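PDB 6MT7: long form salivary protein D7L from Phlebotomus duboscqi, which binds cysteinyl leukotrienes and a stable thromboxane A2 analogue, sequestering host mediators during blood feeding, and inhibits platelet aggregation induced by low collagen concentrations. Local coordinates for residues Q10-Q21 against Y45-L53; P80-G88 against Y98-N106. All coordinates share one frame; numbering follows the deposited sequence.

Contact 1. Residues Q10-Q21 against Y45-L53; sequences QTFWAFRTCQRQ and YVKCVWLHL. With TRT (fragment of triton X-100), chain C.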
# COMPACT_ATOMS: atom_id res chain seq x y z
N GLN A 10 1.03 -6.61 2.18
CA GLN A 10 1.28 -5.42 1.38
C GLN A 10 0.13 -5.14 0.42
O GLN A 10 -0.19 -3.97 0.15
CB GLN A 10 2.59 -5.57 0.62
CG GLN A 10 3.81 -5.55 1.54
CD GLN A 10 5.07 -6.03 0.85
OE1 GLN A 10 5.03 -6.85 -0.08
NE2 GLN A 10 6.21 -5.52 1.30
N THR A 11 -0.50 -6.19 -0.12
CA THR A 11 -1.66 -5.96 -0.97
C THR A 11 -2.85 -5.53 -0.13
O THR A 11 -3.57 -4.60 -0.50
CB THR A 11 -2.00 -7.20 -1.80
OG1 THR A 11 -2.33 -8.28 -0.93
CG2 THR A 11 -0.80 -7.61 -2.68
N PHE A 12 -3.06 -6.19 1.01
CA PHE A 12 -4.15 -5.80 1.90
C PHE A 12 -4.03 -4.34 2.31
O PHE A 12 -5.02 -3.59 2.28
CB PHE A 12 -4.13 -6.71 3.14
CG PHE A 12 -5.34 -6.59 4.01
CD1 PHE A 12 -6.62 -6.69 3.49
CD2 PHE A 12 -5.20 -6.40 5.39
CE1 PHE A 12 -7.73 -6.59 4.32
CE2 PHE A 12 -6.29 -6.31 6.21
CZ PHE A 12 -7.56 -6.41 5.68
N TRP A 13 -2.82 -3.90 2.69
CA TRP A 13 -2.62 -2.52 3.09
C TRP A 13 -2.98 -1.56 1.96
O TRP A 13 -3.61 -0.52 2.20
CB TRP A 13 -1.18 -2.27 3.54
CG TRP A 13 -0.95 -0.83 3.87
CD1 TRP A 13 -1.27 -0.19 5.04
CD2 TRP A 13 -0.38 0.17 3.01
NE1 TRP A 13 -0.94 1.15 4.95
CE2 TRP A 13 -0.39 1.39 3.72
CE3 TRP A 13 0.13 0.14 1.71
CZ2 TRP A 13 0.09 2.56 3.17
CZ3 TRP A 13 0.62 1.31 1.17
CH2 TRP A 13 0.59 2.51 1.90
N ALA A 14 -2.62 -1.90 0.72
CA ALA A 14 -2.93 -1.02 -0.41
C ALA A 14 -4.44 -0.89 -0.60
O ALA A 14 -4.96 0.22 -0.75
CB ALA A 14 -2.27 -1.55 -1.69
N PHE A 15 -5.17 -2.02 -0.61
CA PHE A 15 -6.62 -1.95 -0.76
C PHE A 15 -7.25 -1.13 0.37
O PHE A 15 -8.06 -0.23 0.13
CB PHE A 15 -7.24 -3.35 -0.76
CG PHE A 15 -6.88 -4.18 -1.94
CD1 PHE A 15 -7.19 -3.76 -3.24
CD2 PHE A 15 -6.27 -5.41 -1.76
CE1 PHE A 15 -6.87 -4.56 -4.33
CE2 PHE A 15 -5.95 -6.21 -2.85
CZ PHE A 15 -6.24 -5.79 -4.13
N ARG A 16 -6.88 -1.44 1.60
CA ARG A 16 -7.57 -0.83 2.74
C ARG A 16 -7.24 0.66 2.84
O ARG A 16 -8.14 1.48 3.10
CB ARG A 16 -7.18 -1.56 4.02
CG ARG A 16 -7.66 -3.02 4.06
CD ARG A 16 -9.17 -3.11 4.36
NE ARG A 16 -9.50 -2.51 5.65
CZ ARG A 16 -10.46 -1.60 5.82
NH1 ARG A 16 -11.19 -1.20 4.79
NH2 ARG A 16 -10.70 -1.10 7.03
N THR A 17 -5.98 1.03 2.63
CA THR A 17 -5.61 2.44 2.70
C THR A 17 -6.36 3.24 1.65
O THR A 17 -6.89 4.33 1.94
CB THR A 17 -4.10 2.57 2.52
OG1 THR A 17 -3.46 1.94 3.64
CG2 THR A 17 -3.66 4.04 2.43
N CYS A 18 -6.44 2.72 0.42
CA CYS A 18 -7.16 3.43 -0.63
C CYS A 18 -8.66 3.50 -0.36
O CYS A 18 -9.30 4.49 -0.72
CB CYS A 18 -6.86 2.77 -1.97
SG CYS A 18 -5.12 3.08 -2.38
N GLN A 19 -9.23 2.45 0.25
CA GLN A 19 -10.64 2.50 0.63
C GLN A 19 -10.88 3.56 1.69
O GLN A 19 -11.91 4.26 1.66
CB GLN A 19 -11.08 1.14 1.15
CG GLN A 19 -11.30 0.12 0.06
CD GLN A 19 -11.35 -1.28 0.61
OE1 GLN A 19 -11.60 -1.49 1.80
NE2 GLN A 19 -11.10 -2.26 -0.25
N ARG A 20 -9.95 3.71 2.63
CA ARG A 20 -10.13 4.75 3.63
C ARG A 20 -10.01 6.14 3.01
O ARG A 20 -10.71 7.07 3.43
CB ARG A 20 -9.11 4.57 4.76
CG ARG A 20 -9.45 3.39 5.66
CD ARG A 20 -8.83 3.54 7.01
NE ARG A 20 -9.03 2.38 7.87
CZ ARG A 20 -10.04 2.25 8.71
NH1 ARG A 20 -10.95 3.21 8.81
NH2 ARG A 20 -10.12 1.16 9.48
N GLN A 21 -9.15 6.30 2.01
CA GLN A 21 -9.01 7.60 1.38
C GLN A 21 -10.21 7.96 0.51
O GLN A 21 -10.35 9.13 0.14
CB GLN A 21 -7.70 7.64 0.59
CG GLN A 21 -6.51 7.51 1.55
CD GLN A 21 -5.14 7.63 0.91
OE1 GLN A 21 -5.00 7.75 -0.31
NE2 GLN A 21 -4.11 7.58 1.76
N TYR A 45 -9.92 5.61 -6.89
CA TYR A 45 -9.61 4.46 -6.05
C TYR A 45 -8.69 3.48 -6.77
O TYR A 45 -7.72 2.96 -6.19
CB TYR A 45 -10.92 3.78 -5.63
CG TYR A 45 -10.74 2.44 -4.95
CD1 TYR A 45 -10.11 2.35 -3.72
CD2 TYR A 45 -11.22 1.28 -5.54
CE1 TYR A 45 -9.95 1.12 -3.08
CE2 TYR A 45 -11.06 0.04 -4.92
CZ TYR A 45 -10.43 -0.03 -3.69
OH TYR A 45 -10.27 -1.26 -3.09
N VAL A 46 -8.95 3.25 -8.06
CA VAL A 46 -8.15 2.31 -8.85
C VAL A 46 -6.73 2.85 -9.02
O VAL A 46 -5.75 2.12 -8.83
CB VAL A 46 -8.84 2.04 -10.20
CG1 VAL A 46 -7.86 1.42 -11.21
CG2 VAL A 46 -10.07 1.12 -9.99
N LYS A 47 -6.59 4.13 -9.37
CA LYS A 47 -5.26 4.72 -9.44
C LYS A 47 -4.52 4.60 -8.11
O LYS A 47 -3.34 4.25 -8.08
CB LYS A 47 -5.35 6.19 -9.84
CG LYS A 47 -3.99 6.84 -9.91
CD LYS A 47 -4.06 8.30 -10.35
CE LYS A 47 -2.67 8.91 -10.44
NZ LYS A 47 -2.73 10.40 -10.65
N CYS A 48 -5.22 4.89 -7.01
CA CYS A 48 -4.61 4.80 -5.69
C CYS A 48 -4.07 3.41 -5.42
O CYS A 48 -2.96 3.26 -4.89
CB CYS A 48 -5.65 5.18 -4.62
SG CYS A 48 -5.11 5.09 -2.85
N VAL A 49 -4.84 2.37 -5.78
CA VAL A 49 -4.40 1.01 -5.47
C VAL A 49 -3.18 0.64 -6.32
O VAL A 49 -2.21 0.06 -5.81
CB VAL A 49 -5.55 0.00 -5.66
CG1 VAL A 49 -5.03 -1.42 -5.49
CG2 VAL A 49 -6.66 0.27 -4.64
N TRP A 50 -3.21 0.96 -7.62
CA TRP A 50 -2.02 0.71 -8.44
C TRP A 50 -0.80 1.38 -7.82
O TRP A 50 0.28 0.77 -7.72
CB TRP A 50 -2.21 1.24 -9.86
CG TRP A 50 -3.04 0.42 -10.79
CD1 TRP A 50 -4.17 0.82 -11.43
CD2 TRP A 50 -2.77 -0.92 -11.26
NE1 TRP A 50 -4.64 -0.18 -12.25
CE2 TRP A 50 -3.80 -1.26 -12.16
CE3 TRP A 50 -1.77 -1.86 -10.99
CZ2 TRP A 50 -3.86 -2.50 -12.79
CZ3 TRP A 50 -1.83 -3.10 -11.62
CH2 TRP A 50 -2.87 -3.40 -12.51
N LEU A 51 -0.96 2.63 -7.38
CA LEU A 51 0.15 3.37 -6.78
C LEU A 51 0.60 2.71 -5.48
O LEU A 51 1.80 2.52 -5.25
CB LEU A 51 -0.27 4.82 -6.53
CG LEU A 51 0.67 5.73 -5.74
CD1 LEU A 51 1.94 5.99 -6.51
CD2 LEU A 51 -0.03 7.05 -5.38
N HIS A 52 -0.35 2.38 -4.61
CA HIS A 52 0.00 1.87 -3.29
C HIS A 52 0.49 0.43 -3.31
O HIS A 52 1.09 -0.03 -2.33
CB HIS A 52 -1.19 2.04 -2.34
CG HIS A 52 -1.36 3.45 -1.86
ND1 HIS A 52 -1.72 4.47 -2.70
CD2 HIS A 52 -1.17 4.01 -0.64
CE1 HIS A 52 -1.76 5.61 -2.02
NE2 HIS A 52 -1.44 5.35 -0.77
N LEU A 53 0.24 -0.30 -4.41
CA LEU A 53 0.86 -1.60 -4.63
C LEU A 53 2.30 -1.50 -5.12
O LEU A 53 2.98 -2.53 -5.19
CB LEU A 53 0.06 -2.41 -5.64
CG LEU A 53 -1.30 -2.96 -5.18
CD1 LEU A 53 -2.10 -3.48 -6.37
CD2 LEU A 53 -1.09 -4.06 -4.15
C25 TRT C . -13.40 -5.08 4.85
O24 TRT C . -12.35 -5.48 3.98
C23 TRT C . -12.65 -5.28 2.60
C22 TRT C . -11.34 -5.39 1.83
O21 TRT C . -11.53 -5.41 0.42
C20 TRT C . -10.26 -5.59 -0.20
C19 TRT C . -10.45 -5.80 -1.69
O18 TRT C . -10.50 -4.53 -2.34
C17 TRT C . -11.58 -4.49 -3.24
C16 TRT C . -11.09 -4.58 -4.67
O15 TRT C . -10.64 -3.31 -5.14
C12 TRT C . -9.78 -3.25 -6.22
C13 TRT C . -9.78 -4.28 -7.17
C14 TRT C . -8.91 -4.22 -8.27
C11 TRT C . -8.91 -2.18 -6.38
C10 TRT C . -8.05 -2.12 -7.47
C9 TRT C . -8.04 -3.14 -8.42
C6 TRT C . -7.09 -3.05 -9.58
C8 TRT C . -7.92 -2.59 -10.77
C7 TRT C . -6.05 -1.97 -9.30
C5 TRT C . -6.49 -4.43 -9.90
C1 TRT C . -5.42 -5.12 -9.02
C2 TRT C . -5.64 -5.02 -7.52
C4 TRT C . -5.42 -6.60 -9.39
C3 TRT C . -4.00 -4.64 -9.31
O HOH W 1 1.79 -2.43 -1.15
O HOH W 2 -1.43 7.04 1.41
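C18 lays its sulfur over one face of the H52 imidazole, C18 SG standing 4.0 Å from the centroid of the H52 ring, while the same atom closes a disulfide to C48. This bond ties helix 8-21 to helix 40-52 in an odorant-binding-protein (PBP/GOBP) fold; the two segment axes run roughly antiparallel, 147° apart. The packing is reciprocal knobs-into-holes: C18 sits among Y45, C48, V49 and H52, and H52 among A14, T17, C18 and Q21. Two bonds fix the rotation of the imidazole. H52 ND1 donates to C48 O at 2.8 Å, an acceptor that H52 N also uses, and water 2, in the ring plane, joins H52 NE2 to Q21 NE2. W13 brings CH2 to the edge of this ring, 3.4 Å from H52 CD2, with the two ring planes oblique to each other.

On the ligand side, F15 CE1 meets V49 CG1, and C19 of the detergent fragment lies over one face of the F15 ring, offset toward its rim. Y45 has CG anti to its backbone N (chi1 170°), which carries the phenol back towards helix 8-21 alongside Q19; W31 stacks on its ring. Y45 OH donates to ligand O15 at 2.9 Å. Y45 OH also accepts from Q19 NE2 at 3.1 Å along a nearly straight bond (169°), the hydroxyl oxygen lying close to the Q19 amide plane.

Contact 2. Residues P80-G88 against Y98-N106; sequences PGGINTISG and YDKTINFFN. With TRT (fragment of triton X-100), chain C.
In this PBP/GOBP-family protein, a glycine-containing loop and the short, weakly bonded helix 83-86 pack against the kinked helix 94-106, whose F105 lines the ligand pocket. F104 carries the apolar half of the contact. Its CG is anti to the backbone N (chi1 173°), and the ring extends between the loop and the short helix. I86 CD1 lies over the ring centre, 4.2 Å from the centroid of the F104 ring, a CH-pi contact with almost no offset. The other branch of I86, CG2, touches F104 CB at 3.5 Å and also rests against K100 O. At the far end of the ring, F104 CE1 meets both P80 CG and I83 CD1, each at 3.4 Å, and G81 O approaches the ring edge near its plane. Behind this layer, I68 and F72 of helix 65-74 touch I86 and P80, respectively.

The polar half lies at the end of the short helix. S87 OG donates to I83 O at 2.6 Å, a side-chain bond back across the turn. The K100 chain bends at chi3 (75°) and chi4 (89°), bringing its ammonium to the carbonyls of T85 and S87. Water 3 bridges K100 NZ to T85 O, and K100 NZ donates directly to S87 O at 2.8 Å, approaching from above that carbonyl's plane.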
# COMPACT_ATOMS: atom_id res chain seq x y z
N PRO A 80 -2.22 -12.97 -18.11
CA PRO A 80 -3.47 -12.76 -18.84
C PRO A 80 -3.26 -12.07 -20.18
O PRO A 80 -2.21 -11.49 -20.46
CB PRO A 80 -4.29 -11.89 -17.88
CG PRO A 80 -3.31 -11.25 -16.99
CD PRO A 80 -2.09 -12.11 -16.93
N GLY A 81 -4.28 -12.17 -21.03
CA GLY A 81 -4.28 -11.43 -22.27
C GLY A 81 -4.54 -9.95 -22.03
O GLY A 81 -4.88 -9.52 -20.93
N GLY A 82 -4.38 -9.17 -23.09
CA GLY A 82 -4.70 -7.75 -23.02
C GLY A 82 -3.70 -6.91 -22.26
O GLY A 82 -4.05 -5.83 -21.78
N ILE A 83 -2.45 -7.38 -22.13
CA ILE A 83 -1.43 -6.59 -21.44
C ILE A 83 -1.10 -5.33 -22.24
O ILE A 83 -0.73 -4.30 -21.66
CB ILE A 83 -0.18 -7.45 -21.18
CG1 ILE A 83 -0.53 -8.65 -20.30
CG2 ILE A 83 0.95 -6.63 -20.54
CD1 ILE A 83 -1.08 -8.27 -18.99
N ASN A 84 -1.24 -5.38 -23.57
CA ASN A 84 -0.92 -4.21 -24.38
C ASN A 84 -1.76 -3.01 -23.96
O ASN A 84 -1.25 -1.89 -23.89
CB ASN A 84 -1.12 -4.53 -25.86
CG ASN A 84 -2.54 -4.94 -26.18
OD1 ASN A 84 -3.21 -5.61 -25.40
ND2 ASN A 84 -3.02 -4.53 -27.36
N THR A 85 -3.04 -3.23 -23.63
CA THR A 85 -3.91 -2.10 -23.28
C THR A 85 -3.45 -1.42 -21.99
O THR A 85 -3.57 -0.20 -21.85
CB THR A 85 -5.35 -2.58 -23.14
OG1 THR A 85 -5.74 -3.25 -24.34
CG2 THR A 85 -6.30 -1.41 -22.87
N ILE A 86 -2.94 -2.20 -21.04
CA ILE A 86 -2.51 -1.58 -19.78
C ILE A 86 -1.13 -0.96 -19.86
O ILE A 86 -0.74 -0.23 -18.94
CB ILE A 86 -2.54 -2.59 -18.62
CG1 ILE A 86 -1.33 -3.54 -18.68
CG2 ILE A 86 -3.83 -3.39 -18.65
CD1 ILE A 86 -1.23 -4.39 -17.41
N SER A 87 -0.41 -1.18 -20.96
CA SER A 87 0.97 -0.72 -21.08
C SER A 87 1.05 0.64 -21.76
O SER A 87 0.16 1.04 -22.52
CB SER A 87 1.82 -1.73 -21.87
OG SER A 87 1.58 -3.07 -21.45
N GLY A 88 2.12 1.37 -21.45
CA GLY A 88 2.37 2.64 -22.08
C GLY A 88 1.94 3.82 -21.24
O GLY A 88 1.23 3.68 -20.24
N TYR A 98 -7.79 4.25 -15.07
CA TYR A 98 -8.95 3.36 -15.01
C TYR A 98 -9.28 2.81 -16.39
O TYR A 98 -9.46 1.59 -16.56
CB TYR A 98 -10.15 4.12 -14.43
CG TYR A 98 -11.44 3.33 -14.39
CD1 TYR A 98 -12.33 3.37 -15.46
CD2 TYR A 98 -11.78 2.57 -13.28
CE1 TYR A 98 -13.51 2.66 -15.44
CE2 TYR A 98 -12.98 1.85 -13.24
CZ TYR A 98 -13.84 1.91 -14.32
OH TYR A 98 -15.03 1.23 -14.33
N ASP A 99 -9.37 3.68 -17.40
CA ASP A 99 -9.76 3.22 -18.73
C ASP A 99 -8.75 2.24 -19.29
O ASP A 99 -9.12 1.33 -20.05
CB ASP A 99 -9.91 4.40 -19.70
CG ASP A 99 -11.14 5.24 -19.42
OD1 ASP A 99 -12.05 4.80 -18.67
OD2 ASP A 99 -11.21 6.36 -19.96
N LYS A 100 -7.48 2.41 -18.96
CA LYS A 100 -6.46 1.51 -19.46
C LYS A 100 -6.48 0.17 -18.75
O LYS A 100 -5.99 -0.81 -19.31
CB LYS A 100 -5.08 2.16 -19.33
CG LYS A 100 -4.77 3.09 -20.51
CD LYS A 100 -3.45 3.80 -20.35
CE LYS A 100 -2.27 2.87 -20.60
NZ LYS A 100 -1.87 2.87 -22.04
N THR A 101 -7.07 0.09 -17.56
CA THR A 101 -6.98 -1.15 -16.81
C THR A 101 -8.32 -1.83 -16.54
O THR A 101 -8.32 -2.96 -16.06
CB THR A 101 -6.25 -0.92 -15.48
OG1 THR A 101 -6.86 0.14 -14.75
CG2 THR A 101 -4.83 -0.53 -15.74
N ILE A 102 -9.46 -1.21 -16.87
CA ILE A 102 -10.72 -1.77 -16.40
C ILE A 102 -11.04 -3.08 -17.12
O ILE A 102 -11.52 -4.03 -16.51
CB ILE A 102 -11.86 -0.74 -16.51
CG1 ILE A 102 -13.17 -1.27 -15.90
CG2 ILE A 102 -12.07 -0.30 -17.95
CD1 ILE A 102 -13.04 -1.86 -14.48
N ASN A 103 -10.76 -3.16 -18.43
CA ASN A 103 -11.01 -4.42 -19.13
C ASN A 103 -10.04 -5.51 -18.67
O ASN A 103 -10.42 -6.68 -18.57
CB ASN A 103 -10.90 -4.24 -20.65
CG ASN A 103 -12.13 -3.61 -21.24
OD1 ASN A 103 -13.22 -3.72 -20.69
ND2 ASN A 103 -11.96 -2.95 -22.38
N PHE A 104 -8.79 -5.14 -18.43
CA PHE A 104 -7.83 -6.08 -17.86
C PHE A 104 -8.35 -6.64 -16.54
O PHE A 104 -8.27 -7.85 -16.29
CB PHE A 104 -6.49 -5.37 -17.68
CG PHE A 104 -5.45 -6.16 -16.95
CD1 PHE A 104 -4.76 -7.18 -17.59
CD2 PHE A 104 -5.12 -5.85 -15.64
CE1 PHE A 104 -3.78 -7.88 -16.92
CE2 PHE A 104 -4.14 -6.56 -14.97
CZ PHE A 104 -3.48 -7.57 -15.61
N PHE A 105 -8.91 -5.78 -15.70
CA PHE A 105 -9.52 -6.25 -14.45
C PHE A 105 -10.73 -7.13 -14.73
O PHE A 105 -10.81 -8.27 -14.26
CB PHE A 105 -9.93 -5.05 -13.58
CG PHE A 105 -10.70 -5.47 -12.37
CD1 PHE A 105 -10.04 -6.03 -11.28
CD2 PHE A 105 -12.08 -5.38 -12.35
CE1 PHE A 105 -10.74 -6.46 -10.17
CE2 PHE A 105 -12.80 -5.79 -11.24
CZ PHE A 105 -12.12 -6.34 -10.15
N ASN A 106 -11.69 -6.60 -15.49
CA ASN A 106 -12.96 -7.30 -15.68
C ASN A 106 -12.76 -8.66 -16.33
O ASN A 106 -13.54 -9.58 -16.08
CB ASN A 106 -13.91 -6.48 -16.55
CG ASN A 106 -14.54 -5.33 -15.80
OD1 ASN A 106 -14.69 -5.38 -14.58
ND2 ASN A 106 -14.94 -4.29 -16.53
C25 TRT C . -13.40 -5.08 4.85
O24 TRT C . -12.35 -5.48 3.98
C23 TRT C . -12.65 -5.28 2.60
C22 TRT C . -11.34 -5.39 1.83
O21 TRT C . -11.53 -5.41 0.42
C20 TRT C . -10.26 -5.59 -0.20
C19 TRT C . -10.45 -5.80 -1.69
O18 TRT C . -10.50 -4.53 -2.34
C17 TRT C . -11.58 -4.49 -3.24
C16 TRT C . -11.09 -4.58 -4.67
O15 TRT C . -10.64 -3.31 -5.14
C12 TRT C . -9.78 -3.25 -6.22
C13 TRT C . -9.78 -4.28 -7.17
C14 TRT C . -8.91 -4.22 -8.27
C11 TRT C . -8.91 -2.18 -6.38
C10 TRT C . -8.05 -2.12 -7.47
C9 TRT C . -8.04 -3.14 -8.42
C6 TRT C . -7.09 -3.05 -9.58
C8 TRT C . -7.92 -2.59 -10.77
C7 TRT C . -6.05 -1.97 -9.30
C5 TRT C . -6.49 -4.43 -9.90
C1 TRT C . -5.42 -5.12 -9.02
C2 TRT C . -5.64 -5.02 -7.52
C4 TRT C . -5.42 -6.60 -9.39
C3 TRT C . -4.00 -4.64 -9.31
O HOH W 3 -3.87 1.40 -23.96

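The two contacts come in series along the chain, with centres about 18 Å apart, and join through helix 40-52 meeting helix 94-106. W50 and V46, on the outer side of contact 1, reach T101 of contact 2: W50 NE1 lies 3.4 Å from T101 OG1, a weak hydrogen bond; the hydroxyl's stronger partner is I97 O. W50 CH2 also comes within 4.2 Å of F104 CE2. Both contacts border the bound detergent fragment. Contact 1 supplies its polar grip and much of its apolar wall, including W50 CZ3 at 3.5 Å from ligand C3; contact 2 adds F105, whose CE1 is 3.5 Å from the ligand's aryl carbon C14.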